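Local coordinates for HAD family phosphatase (Pseudomonas syringae pv. tomato, PDB 2ODA), which is probably a phosphatase of the haloacid dehalogenase superfamily, from a Pseudomonas-specific subfamily whose exact substrate is uncertain, at residues Trp76-Pro81 / Met98-Ser103; Ala56-Leu61 / Asp91-Ala96; Leu9-Ser14 / Asn43-Leu48. One frame throughout, in Å; residues are numbered along the deposited sequence.

Contact 1 (Trp76-Pro81 / Met98-Ser103); sequences WMIAAP and MALNVS
Ala-99 and Ile-78 bury the largest areas here, and Leu-100 comes next. The methyl of Ala-99, at the end of helix 91-99, is shared by two partners. Pro-81 brings its ring carbon CD to 3.6 Å from Ala-99 CB. Ile-78 adds a looser touch, with its branch methyl CG2 at 4.2 Å from Ala-99 CB.

Ile-78 meets Leu-100 with its other branch. Its CG1 lies 3.6 Å from Leu-100 CD2, and the same leucine methyl stands 3.9 Å from Ile-78 CB. The two side chains slide past each other in opposite directions. Leu-100 meets Ile-78 through CD2. Leu-100 starts out at an angle to the strand. With chi1 at -66°, CG stands beside the backbone N, and CD2 reaches across from there. In Ile-78, CG2 is anti to the backbone N, and the two branches part to Ala-99 and Leu-100.

Strand 78-79 is the outermost strand at one end of the parallel sheet of this Rossmann-like fold. Its backbone pairs with strand 55-58 through bonds of Ile-78 to Cys-55 and Trp-57. The contact therefore joins the sheet's edge to the end of the helix that follows it in the chain.

That helix closes with a Schellman motif. Asn-101 takes a positive phi of 57°, and its N bonds to Met-98 O at 2.9 Å. The contact lies at the surface and is wholly apolar. Beyond the helix end, Asn-101 O accepts a weak hydrogen bond from Gln-89 of the second subunit.

Contact 2 (Ala56-Leu61 / Asp91-Ala96); sequences AWIDEL and DACWMA
The flat groups stand clear of the place where Ile-58 packs on Ala-92, Cys-93 and Ala-96. The indole of Trp-57 is on the other side of the strand. Ala-79 lies over one of its faces, with Ala-79 CB 3.4 Å from Trp-57 CZ2, and Leu-13 lies over the opposite face. The indole of Trp-94 is on the far side of the helix. It stacks on Trp-94 of the second subunit, and its NE1 bonds to Ala-124 O.

The contact itself is one isoleucine against a helix surface of small residues. Ile-58 CD1 sits 3.9 Å from Ala-96 CB. Cys-93 SG is 4.2 Å from Ile-58 CD1. The backbone oxygen Ala-92 O comes to 3.8 Å from Ile-58 CD1. On the other branch, Ile-58 CG2 lies 4.2 Å from Ala-92 CB. The chain is extended, which carries CD1 out over the helix backbone. Small side chains at 92 and 96 leave the isoleucine close to the helix. Leu-10 of the neighbouring strand touches Ile-58, Cys-93 and Ala-96 and continues the buried layer.

Just past the strand, Asp-59 forms an Asx turn. Its OD1 accepts from Glu-60 N at 2.7 Å and from Leu-61 N at 3.1 Å. Both donors come from the anti side and somewhat out of the carboxylate plane, by 19° and 27°. The second oxygen, OD2, takes Ser-14 N, so the carboxylate is gripped from both ends and ties two strand ends together.

Strand segment 56-58 and helix segment 91-96 run nearly antiparallel, at 161°. This is the usual packing of a crossover helix on a parallel sheet in the Rossmann-like core of the haloacid dehalogenase superfamily.

Contact 3 (Leu9-Ser14 / Asn43-Leu48); sequences LLFGLS and NALKAL
Leu-9, Phe-11 and Leu-48 all carry CG beside the backbone N, with chi1 between -57° and -68°. In Phe-11 this first torsion points the ring axis, and so CZ, at the helix; chi2, at 90°, sets the tilt of the ring plane. Leu-48 receives it from the opposite direction. Its CD1 lies at the ring's edge, near the ring plane, 3.7 Å from Phe-11 CZ. Leu-45 adds CD2 obliquely at 4.4 Å from the same Phe-11 CZ.

Leu-9 crosses Leu-48 at about a right angle. Its CD1 lies against both methyls of Leu-48, 3.6 Å from Leu-48 CD2 and 3.7 Å from Leu-48 CD1. Leu-48 CD1 touches both Leu-9 and Phe-11.

Strand 9-12 and helix 41-51 form the first strand and first long helix of the Rossmann-like core. The helix leads on to strand 55-58, beside strand 9-12, in a beta-alpha-beta crossover. The axes of strand 9-12 and of segment 43-48 of the helix come within 12.7 Å, and long side chains bridge that distance. Helix 179-191 packs alongside: Leu-179 touches both Phe-11 and Leu-48, and Leu-183 touches Leu-9. At the strand's C-terminal end, Ser-14 OG bonds to Asp-19 OD2.

How the contacts relate
All three contacts hang on one parallel sheet, in which strands 78-79, 55-58 and 9-12 are neighbours in that order. Contacts 1 and 2 share helix 91-99 and have centres about 9 Å apart. Their segments alternate along the chain. Contact 3 closes before either opens, and its centre lies about 13 Å from that of contact 1 and 14 Å from that of contact 2. It uses helix 41-51, on the opposite face of the sheet from helix 91-99. Together they place helices on both sides, as in a three-layer Rossmann-like core. Contacts 1 and 2 also touch the second subunit, whereas contact 3 stays within its own chain.

Contact 1 (Trp76-Pro81 / Met98-Ser103)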
loop_
_atom_site.group_PDB
_atom_site.type_symbol
_atom_site.label_atom_id
_atom_site.label_comp_id
_atom_site.label_asym_id
_atom_site.label_seq_id
_atom_site.Cartn_x
_atom_site.Cartn_y
_atom_site.Cartn_z
ATOM N N TRP B 76 10.322 19.200 -11.918
ATOM C CA TRP B 76 9.111 19.174 -11.097
ATOM C C TRP B 76 8.705 17.792 -10.601
ATOM O O TRP B 76 7.937 17.663 -9.641
ATOM C CB TRP B 76 7.961 19.804 -11.884
ATOM C CG TRP B 76 7.524 18.964 -13.058
ATOM C CD1 TRP B 76 8.160 18.826 -14.272
ATOM C CD2 TRP B 76 6.371 18.126 -13.111
ATOM N NE1 TRP B 76 7.462 17.950 -15.076
ATOM C CE2 TRP B 76 6.353 17.514 -14.389
ATOM C CE3 TRP B 76 5.338 17.828 -12.199
ATOM C CZ2 TRP B 76 5.335 16.633 -14.777
ATOM C CZ3 TRP B 76 4.328 16.952 -12.593
ATOM C CH2 TRP B 76 4.336 16.371 -13.873
HETATM N N MSE B 77 9.174 16.742 -11.269
HETATM C CA MSE B 77 8.767 15.405 -10.877
HETATM C C MSE B 77 9.789 14.808 -9.926
HETATM O O MSE B 77 10.993 14.903 -10.166
HETATM C CB MSE B 77 8.547 14.496 -12.102
HETATM C CG MSE B 77 7.797 13.225 -11.761
HETATM SE SE MSE B 77 7.592 12.027 -13.286
HETATM C CE MSE B 77 6.786 13.286 -14.527
ATOM N N ILE B 78 9.284 14.193 -8.862
ATOM C CA ILE B 78 10.068 13.527 -7.819
ATOM C C ILE B 78 10.714 12.246 -8.353
ATOM O O ILE B 78 10.061 11.496 -9.063
ATOM C CB ILE B 78 9.111 13.184 -6.604
ATOM C CG1 ILE B 78 8.488 14.462 -6.002
ATOM C CG2 ILE B 78 9.790 12.311 -5.537
ATOM C CD1 ILE B 78 9.467 15.609 -5.705
ATOM N N ALA B 79 11.992 12.005 -8.039
ATOM C CA ALA B 79 12.581 10.688 -8.243
ATOM C C ALA B 79 12.212 9.783 -7.056
ATOM O O ALA B 79 12.612 10.064 -5.930
ATOM C CB ALA B 79 14.091 10.808 -8.368
ATOM N N ALA B 80 11.445 8.723 -7.288
ATOM C CA ALA B 80 11.108 7.786 -6.186
ATOM C C ALA B 80 12.352 7.099 -5.605
ATOM O O ALA B 80 13.234 6.643 -6.356
ATOM C CB ALA B 80 10.092 6.758 -6.640
ATOM N N PRO B 81 12.438 6.997 -4.264
ATOM C CA PRO B 81 13.642 6.316 -3.772
ATOM C C PRO B 81 13.669 4.842 -4.170
ATOM O O PRO B 81 12.609 4.175 -4.194
ATOM C CB PRO B 81 13.567 6.464 -2.245
ATOM C CG PRO B 81 12.434 7.332 -1.955
ATOM C CD PRO B 81 11.560 7.465 -3.178
HETATM N N MSE B 98 5.109 7.259 -0.483
HETATM C CA MSE B 98 5.638 7.900 0.725
HETATM C C MSE B 98 6.477 9.138 0.448
HETATM O O MSE B 98 6.368 10.143 1.166
HETATM C CB MSE B 98 6.408 6.889 1.571
HETATM C CG MSE B 98 5.457 5.869 2.188
HETATM SE SE MSE B 98 6.440 4.606 3.299
HETATM C CE MSE B 98 6.789 3.276 2.036
ATOM N N ALA B 99 7.279 9.074 -0.611
ATOM C CA ALA B 99 8.086 10.209 -1.068
ATOM C C ALA B 99 7.215 11.389 -1.480
ATOM O O ALA B 99 7.657 12.531 -1.408
ATOM C CB ALA B 99 9.009 9.785 -2.225
ATOM N N LEU B 100 5.980 11.112 -1.913
ATOM C CA LEU B 100 5.002 12.145 -2.258
ATOM C C LEU B 100 4.087 12.512 -1.100
ATOM O O LEU B 100 3.146 13.290 -1.274
ATOM C CB LEU B 100 4.139 11.681 -3.445
ATOM C CG LEU B 100 4.844 11.488 -4.795
ATOM C CD1 LEU B 100 3.889 10.863 -5.807
ATOM C CD2 LEU B 100 5.410 12.826 -5.313
ATOM N N ASN B 101 4.347 11.951 0.081
ATOM C CA ASN B 101 3.556 12.237 1.288
ATOM C C ASN B 101 2.074 11.928 1.077
ATOM O O ASN B 101 1.215 12.604 1.616
ATOM C CB ASN B 101 3.722 13.708 1.715
ATOM C CG ASN B 101 5.170 14.069 2.000
ATOM O OD1 ASN B 101 5.783 13.519 2.907
ATOM N ND2 ASN B 101 5.725 14.987 1.214
ATOM N N VAL B 102 1.790 10.902 0.281
ATOM C CA VAL B 102 0.425 10.502 -0.031
ATOM C C VAL B 102 -0.309 10.105 1.251
ATOM O O VAL B 102 0.247 9.412 2.102
ATOM C CB VAL B 102 0.451 9.358 -1.091
ATOM C CG1 VAL B 102 -0.793 8.513 -1.073
ATOM C CG2 VAL B 102 0.691 9.956 -2.502
ATOM N N SER B 103 -1.548 10.554 1.392
ATOM C CA SER B 103 -2.289 10.248 2.617
ATOM C C SER B 103 -3.152 8.979 2.515
ATOM O O SER B 103 -3.520 8.396 3.541
ATOM C CB SER B 103 -3.111 11.461 3.065
ATOM O OG SER B 103 -4.198 11.692 2.168
#

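Contact 2 (Ala56-Leu61 / Asp91-Ala96)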
loop_
_atom_site.group_PDB
_atom_site.type_symbol
_atom_site.label_atom_id
_atom_site.label_comp_id
_atom_site.label_asym_id
_atom_site.label_seq_id
_atom_site.Cartn_x
_atom_site.Cartn_y
_atom_site.Cartn_z
ATOM N N ALA B 56 5.681 11.092 -9.313
ATOM C CA ALA B 56 7.047 10.628 -9.110
ATOM C C ALA B 56 7.361 9.617 -10.196
ATOM O O ALA B 56 6.444 8.928 -10.672
ATOM C CB ALA B 56 7.179 9.926 -7.767
ATOM N N TRP B 57 8.644 9.490 -10.545
ATOM C CA TRP B 57 9.062 8.415 -11.451
ATOM C C TRP B 57 9.766 7.293 -10.717
ATOM O O TRP B 57 10.407 7.507 -9.673
ATOM C CB TRP B 57 9.939 8.923 -12.605
ATOM C CG TRP B 57 11.282 9.500 -12.203
ATOM C CD1 TRP B 57 11.585 10.830 -12.022
ATOM C CD2 TRP B 57 12.499 8.775 -11.995
ATOM N NE1 TRP B 57 12.915 10.967 -11.691
ATOM C CE2 TRP B 57 13.504 9.723 -11.681
ATOM C CE3 TRP B 57 12.832 7.410 -12.022
ATOM C CZ2 TRP B 57 14.832 9.355 -11.400
ATOM C CZ3 TRP B 57 14.158 7.035 -11.732
ATOM C CH2 TRP B 57 15.142 8.009 -11.424
ATOM N N ILE B 58 9.633 6.094 -11.282
ATOM C CA ILE B 58 10.222 4.886 -10.719
ATOM C C ILE B 58 11.051 4.206 -11.786
ATOM O O ILE B 58 10.604 4.062 -12.921
ATOM C CB ILE B 58 9.114 3.897 -10.286
ATOM C CG1 ILE B 58 8.321 4.501 -9.131
ATOM C CG2 ILE B 58 9.706 2.527 -9.921
ATOM C CD1 ILE B 58 7.093 3.685 -8.750
ATOM N N ASP B 59 12.244 3.759 -11.420
ATOM C CA ASP B 59 12.989 2.866 -12.314
ATOM C C ASP B 59 13.903 1.915 -11.536
ATOM O O ASP B 59 13.961 1.960 -10.291
ATOM C CB ASP B 59 13.740 3.666 -13.387
ATOM C CG ASP B 59 13.762 2.938 -14.734
ATOM O OD1 ASP B 59 14.368 1.851 -14.817
ATOM O OD2 ASP B 59 13.177 3.441 -15.706
ATOM N N GLU B 60 14.575 1.021 -12.257
ATOM C CA GLU B 60 15.519 0.094 -11.622
ATOM C C GLU B 60 16.901 0.195 -12.271
ATOM O O GLU B 60 17.866 -0.417 -11.798
ATOM C CB GLU B 60 14.992 -1.341 -11.692
ATOM C CG GLU B 60 14.810 -1.863 -13.116
ATOM C CD GLU B 60 14.494 -3.346 -13.211
ATOM O OE1 GLU B 60 14.282 -4.005 -12.166
ATOM O OE2 GLU B 60 14.453 -3.854 -14.355
ATOM N N LEU B 61 17.010 0.982 -13.339
ATOM C CA LEU B 61 18.308 1.158 -13.998
ATOM C C LEU B 61 19.322 1.715 -13.016
ATOM O O LEU B 61 18.936 2.409 -12.072
ATOM C CB LEU B 61 18.199 2.099 -15.209
ATOM C CG LEU B 61 17.405 1.617 -16.424
ATOM C CD1 LEU B 61 16.950 2.815 -17.233
ATOM C CD2 LEU B 61 18.207 0.681 -17.290
ATOM N N ASP B 91 7.214 -2.727 -2.809
ATOM C CA ASP B 91 8.082 -1.706 -2.188
ATOM C C ASP B 91 8.361 -0.465 -3.051
ATOM O O ASP B 91 8.242 0.654 -2.575
ATOM C CB ASP B 91 9.424 -2.313 -1.790
ATOM C CG ASP B 91 9.286 -3.457 -0.816
ATOM O OD1 ASP B 91 8.383 -4.303 -0.993
ATOM O OD2 ASP B 91 10.096 -3.496 0.128
ATOM N N ALA B 92 8.762 -0.667 -4.306
ATOM C CA ALA B 92 9.063 0.459 -5.176
ATOM C C ALA B 92 7.882 1.451 -5.255
ATOM O O ALA B 92 8.080 2.665 -5.257
ATOM C CB ALA B 92 9.435 -0.027 -6.546
ATOM N N CYS B 93 6.660 0.930 -5.323
ATOM C CA CYS B 93 5.472 1.789 -5.439
ATOM C C CYS B 93 5.084 2.441 -4.110
ATOM O O CYS B 93 4.788 3.647 -4.054
ATOM C CB CYS B 93 4.309 0.989 -6.005
ATOM S SG CYS B 93 4.601 0.513 -7.745
ATOM N N TRP B 94 5.105 1.655 -3.036
ATOM C CA TRP B 94 4.837 2.234 -1.725
ATOM C C TRP B 94 5.847 3.297 -1.358
ATOM O O TRP B 94 5.482 4.364 -0.844
ATOM C CB TRP B 94 4.811 1.151 -0.660
ATOM C CG TRP B 94 3.609 0.264 -0.757
ATOM C CD1 TRP B 94 2.392 0.556 -1.328
ATOM C CD2 TRP B 94 3.494 -1.050 -0.211
ATOM N NE1 TRP B 94 1.533 -0.528 -1.183
ATOM C CE2 TRP B 94 2.192 -1.521 -0.503
ATOM C CE3 TRP B 94 4.375 -1.890 0.475
ATOM C CZ2 TRP B 94 1.742 -2.796 -0.098
ATOM C CZ3 TRP B 94 3.925 -3.160 0.881
ATOM C CH2 TRP B 94 2.633 -3.604 0.569
HETATM N N MSE B 95 7.121 3.031 -1.644
HETATM C CA MSE B 95 8.139 4.022 -1.340
HETATM C C MSE B 95 7.991 5.318 -2.122
HETATM O O MSE B 95 8.227 6.387 -1.584
HETATM C CB MSE B 95 9.532 3.431 -1.448
HETATM C CG MSE B 95 9.872 2.713 -0.185
HETATM SE SE MSE B 95 11.499 1.701 -0.407
HETATM C CE MSE B 95 12.695 3.172 -0.707
ATOM N N ALA B 96 7.554 5.216 -3.375
ATOM C CA ALA B 96 7.262 6.372 -4.194
ATOM C C ALA B 96 6.100 7.163 -3.619
ATOM O O ALA B 96 6.152 8.399 -3.557
ATOM C CB ALA B 96 6.929 5.932 -5.604
#

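Contact 3 (Leu9-Ser14 / Asn43-Leu48)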
loop_
_atom_site.group_PDB
_atom_site.type_symbol
_atom_site.label_atom_id
_atom_site.label_comp_id
_atom_site.label_asym_id
_atom_site.label_seq_id
_atom_site.Cartn_x
_atom_site.Cartn_y
_atom_site.Cartn_z
ATOM N N LEU B 9 0.210 10.235 -9.082
ATOM C CA LEU B 9 0.520 9.394 -10.221
ATOM C C LEU B 9 1.980 8.968 -10.177
ATOM O O LEU B 9 2.889 9.789 -9.941
ATOM C CB LEU B 9 0.209 10.103 -11.550
ATOM C CG LEU B 9 -1.213 10.622 -11.814
ATOM C CD1 LEU B 9 -1.258 11.384 -13.141
ATOM C CD2 LEU B 9 -2.223 9.473 -11.849
ATOM N N LEU B 10 2.200 7.675 -10.392
ATOM C CA LEU B 10 3.549 7.102 -10.494
ATOM C C LEU B 10 3.811 6.725 -11.928
ATOM O O LEU B 10 2.922 6.168 -12.574
ATOM C CB LEU B 10 3.649 5.850 -9.628
ATOM C CG LEU B 10 3.257 6.057 -8.158
ATOM C CD1 LEU B 10 3.444 4.727 -7.407
ATOM C CD2 LEU B 10 4.072 7.197 -7.499
ATOM N N PHE B 11 5.024 7.002 -12.427
ATOM C CA PHE B 11 5.389 6.661 -13.811
ATOM C C PHE B 11 6.677 5.868 -13.840
ATOM O O PHE B 11 7.638 6.217 -13.167
ATOM C CB PHE B 11 5.675 7.932 -14.630
ATOM C CG PHE B 11 4.481 8.785 -14.890
ATOM C CD1 PHE B 11 4.119 9.792 -13.993
ATOM C CD2 PHE B 11 3.749 8.633 -16.060
ATOM C CE1 PHE B 11 3.008 10.619 -14.260
ATOM C CE2 PHE B 11 2.650 9.462 -16.342
ATOM C CZ PHE B 11 2.293 10.456 -15.434
ATOM N N GLY B 12 6.729 4.818 -14.647
ATOM C CA GLY B 12 8.046 4.298 -15.037
ATOM C C GLY B 12 8.831 5.416 -15.739
ATOM O O GLY B 12 8.247 6.301 -16.352
ATOM N N LEU B 13 10.154 5.377 -15.670
ATOM C CA LEU B 13 10.949 6.342 -16.397
ATOM C C LEU B 13 11.293 5.861 -17.816
ATOM O O LEU B 13 10.676 6.311 -18.803
ATOM C CB LEU B 13 12.188 6.748 -15.574
ATOM C CG LEU B 13 13.090 7.838 -16.179
ATOM C CD1 LEU B 13 12.417 9.254 -16.266
ATOM C CD2 LEU B 13 14.383 7.878 -15.387
ATOM N N SER B 14 12.236 4.928 -17.913
ATOM C CA SER B 14 12.601 4.303 -19.194
ATOM C C SER B 14 11.429 3.517 -19.814
ATOM O O SER B 14 10.727 2.760 -19.114
ATOM C CB SER B 14 13.842 3.404 -18.990
ATOM O OG SER B 14 14.079 2.575 -20.114
ATOM N N ASN B 43 2.493 16.928 -23.856
ATOM C CA ASN B 43 1.077 17.263 -23.730
ATOM C C ASN B 43 0.524 16.765 -22.371
ATOM O O ASN B 43 -0.036 17.552 -21.581
ATOM C CB ASN B 43 0.333 16.638 -24.937
ATOM C CG ASN B 43 -1.115 17.087 -25.066
ATOM O OD1 ASN B 43 -1.853 17.111 -24.093
ATOM N ND2 ASN B 43 -1.536 17.405 -26.297
ATOM N N ALA B 44 0.685 15.463 -22.095
ATOM C CA ALA B 44 0.191 14.910 -20.818
ATOM C C ALA B 44 0.829 15.616 -19.616
ATOM O O ALA B 44 0.145 15.943 -18.636
ATOM C CB ALA B 44 0.453 13.388 -20.743
ATOM N N LEU B 45 2.146 15.825 -19.672
ATOM C CA LEU B 45 2.877 16.360 -18.519
ATOM C C LEU B 45 2.606 17.843 -18.271
ATOM O O LEU B 45 2.648 18.279 -17.125
ATOM C CB LEU B 45 4.370 16.096 -18.633
ATOM C CG LEU B 45 4.773 14.613 -18.639
ATOM C CD1 LEU B 45 6.286 14.545 -18.793
ATOM C CD2 LEU B 45 4.302 13.879 -17.372
ATOM N N LYS B 46 2.312 18.611 -19.320
ATOM C CA LYS B 46 1.888 20.008 -19.102
ATOM C C LYS B 46 0.615 20.072 -18.287
ATOM O O LYS B 46 0.579 20.816 -17.309
ATOM C CB LYS B 46 1.721 20.807 -20.393
ATOM C CG LYS B 46 1.102 22.182 -20.088
ATOM C CD LYS B 46 1.219 23.158 -21.247
ATOM C CE LYS B 46 0.490 24.473 -20.846
ATOM N NZ LYS B 46 1.235 25.202 -19.796
ATOM N N ALA B 47 -0.398 19.280 -18.669
ATOM C CA ALA B 47 -1.684 19.243 -17.965
ATOM C C ALA B 47 -1.475 18.872 -16.510
ATOM O O ALA B 47 -1.997 19.550 -15.605
ATOM C CB ALA B 47 -2.638 18.265 -18.631
ATOM N N LEU B 48 -0.656 17.845 -16.274
ATOM C CA LEU B 48 -0.422 17.365 -14.910
ATOM C C LEU B 48 0.356 18.366 -14.066
ATOM O O LEU B 48 0.003 18.635 -12.904
ATOM C CB LEU B 48 0.300 16.009 -14.922
ATOM C CG LEU B 48 -0.474 14.852 -15.532
ATOM C CD1 LEU B 48 0.457 13.605 -15.625
ATOM C CD2 LEU B 48 -1.761 14.564 -14.731
#